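PDB 3BBL: regulatory protein of LacI family from Chloroflexus aggregans, which probably regulates transcription as a LacI-family DNA-binding protein whose periplasmic-binding-protein-like region is expected to sense a small-molecule effector. Local coordinates for residues 252-255 with 256-260. Sequence-based numbering, arbitrary orientation.
Sequences ELLV and AIVEG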
ATOM      1  N   GLU A 252     -19.562  10.473  -6.428  1.00 38.60           N
ATOM      2  CA  GLU A 252     -20.297  11.470  -7.182  1.00 39.80           C
ATOM      3  C   GLU A 252     -21.511  10.905  -7.908  1.00 39.71           C
ATOM      4  O   GLU A 252     -22.560  11.538  -7.963  1.00 40.78           O
ATOM      5  CB  GLU A 252     -19.345  12.105  -8.180  1.00 42.36           C
ATOM      6  CG  GLU A 252     -19.837  13.352  -8.843  1.00 46.79           C
ATOM      7  CD  GLU A 252     -18.733  14.023  -9.628  1.00 50.12           C
ATOM      8  OE1 GLU A 252     -17.707  14.399  -9.015  1.00 49.98           O
ATOM      9  OE2 GLU A 252     -18.887  14.165 -10.858  1.00 52.02           O
ATOM     10  N   LEU A 253     -21.368   9.709  -8.462  1.00 38.52           N
ATOM     11  CA  LEU A 253     -22.457   9.076  -9.194  1.00 37.41           C
ATOM     12  C   LEU A 253     -23.492   8.464  -8.257  1.00 37.52           C
ATOM     13  O   LEU A 253     -24.688   8.528  -8.518  1.00 37.30           O
ATOM     14  CB  LEU A 253     -21.898   7.996 -10.126  1.00 35.92           C
ATOM     15  CG  LEU A 253     -22.896   7.190 -10.961  1.00 36.05           C
ATOM     16  CD1 LEU A 253     -23.722   8.129 -11.822  1.00 34.54           C
ATOM     17  CD2 LEU A 253     -22.141   6.194 -11.837  1.00 35.59           C
ATOM     18  N   LEU A 254     -23.025   7.870  -7.165  1.00 37.01           N
ATOM     19  CA  LEU A 254     -23.924   7.244  -6.207  1.00 37.61           C
ATOM     20  C   LEU A 254     -24.729   8.287  -5.441  1.00 38.84           C
ATOM     21  O   LEU A 254     -25.911   8.091  -5.169  1.00 38.88           O
ATOM     22  CB  LEU A 254     -23.135   6.375  -5.225  1.00 35.89           C
ATOM     23  CG  LEU A 254     -23.986   5.637  -4.190  1.00 35.16           C
ATOM     24  CD1 LEU A 254     -25.003   4.751  -4.902  1.00 34.61           C
ATOM     25  CD2 LEU A 254     -23.092   4.806  -3.288  1.00 34.66           C
ATOM     26  N   VAL A 255     -24.090   9.399  -5.095  1.00 40.44           N
ATOM     27  CA  VAL A 255     -24.778  10.460  -4.370  1.00 41.57           C
ATOM     28  C   VAL A 255     -25.916  11.011  -5.227  1.00 43.04           C
ATOM     29  O   VAL A 255     -26.986  11.333  -4.714  1.00 43.72           O
ATOM     30  CB  VAL A 255     -23.812  11.613  -3.989  1.00 42.13           C
ATOM     31  CG1 VAL A 255     -24.597  12.795  -3.445  1.00 41.51           C
ATOM     32  CG2 VAL A 255     -22.812  11.132  -2.942  1.00 40.12           C
ATOM     33  N   ALA A 256     -25.686  11.111  -6.532  1.00 43.34           N
ATOM     34  CA  ALA A 256     -26.707  11.608  -7.442  1.00 43.80           C
ATOM     35  C   ALA A 256     -27.869  10.618  -7.511  1.00 44.27           C
ATOM     36  O   ALA A 256     -29.030  11.017  -7.525  1.00 45.31           O
ATOM     37  CB  ALA A 256     -26.117  11.822  -8.828  1.00 42.73           C
ATOM     38  N   ILE A 257     -27.554   9.328  -7.545  1.00 44.45           N
ATOM     39  CA  ILE A 257     -28.583   8.296  -7.613  1.00 45.05           C
ATOM     40  C   ILE A 257     -29.379   8.259  -6.318  1.00 45.72           C
ATOM     41  O   ILE A 257     -30.608   8.158  -6.329  1.00 46.17           O
ATOM     42  CB  ILE A 257     -27.966   6.904  -7.848  1.00 44.53           C
ATOM     43  CG1 ILE A 257     -27.245   6.880  -9.196  1.00 45.26           C
ATOM     44  CG2 ILE A 257     -29.050   5.838  -7.812  1.00 43.12           C
ATOM     45  CD1 ILE A 257     -26.519   5.578  -9.479  1.00 44.73           C
ATOM     46  N   VAL A 258     -28.671   8.338  -5.200  1.00 45.64           N
ATOM     47  CA  VAL A 258     -29.309   8.314  -3.894  1.00 45.62           C
ATOM     48  C   VAL A 258     -30.254   9.501  -3.706  1.00 46.41           C
ATOM     49  O   VAL A 258     -31.302   9.373  -3.077  1.00 46.67           O
ATOM     50  CB  VAL A 258     -28.249   8.319  -2.761  1.00 45.52           C
ATOM     51  CG1 VAL A 258     -28.904   8.636  -1.418  1.00 44.87           C
ATOM     52  CG2 VAL A 258     -27.562   6.967  -2.696  1.00 43.19           C
ATOM     53  N   GLU A 259     -29.889  10.649  -4.263  1.00 46.30           N
ATOM     54  CA  GLU A 259     -30.702  11.848  -4.122  1.00 46.30           C
ATOM     55  C   GLU A 259     -31.751  12.059  -5.217  1.00 47.99           C
ATOM     56  O   GLU A 259     -32.223  13.177  -5.430  1.00 47.81           O
ATOM     57  CB  GLU A 259     -29.788  13.073  -4.004  1.00 44.28           C
ATOM     58  CG  GLU A 259     -28.799  12.943  -2.849  1.00 43.58           C
ATOM     59  CD  GLU A 259     -27.965  14.188  -2.621  1.00 44.02           C
ATOM     60  OE1 GLU A 259     -27.842  15.004  -3.560  1.00 43.62           O
ATOM     61  OE2 GLU A 259     -27.418  14.341  -1.505  1.00 43.35           O
ATOM     62  N   GLY A 260     -32.109  10.977  -5.906  1.00 49.97           N
ATOM     63  CA  GLY A 260     -33.127  11.037  -6.943  1.00 52.05           C
ATOM     64  C   GLY A 260     -32.853  11.740  -8.265  1.00 54.50           C
ATOM     65  O   GLY A 260     -33.743  11.799  -9.112  1.00 55.05           O
TER
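V255 is on the last turn of helix 243-258, and E259 is just past its end. The E259 side chain runs alongside that of V255, in the same direction. E259 CG sits beside its own backbone N (chi1 -56°), and the chain beyond it is extended. This brings the carboxylate carbon alongside the valine, with CD 3.7 Å from V255 CG1. The acid is gripped at both oxygens: OE1 forms a salt bridge with R261, and OE2 is hydrogen-bonded to Y39 OH. The arginine would be expected to keep it ionised, and the hydrogen bond with Y39 helps hold it in place.

L254 and V258 cross obliquely one turn apart. The leucine CD1 branch meets V258 CG2 at 4.0 Å. The I257 side chain lies next to L253, with CD1 4.2 Å from L253 CG. With CG1 anti to the carbonyl carbon (chi1 -63°), the isoleucine chain runs past L253 O.

The backbone bond from V258 N to L254 O is 2.8 Å long, with an N-H...O angle of 164°. The bond from A256 N to E252 O is weak. G260, with positive phi, is the C-prime residue of a Schellman motif: its N bonds to I257 O, and R261 N to A256 O.

The helix end packs on the parallel strands 6-9 and 90-93. L254 and V255 touch I7 of strand 6-9, L253 and L254 touch V91 of strand 90-93, and I257 rests on A103 in a loop.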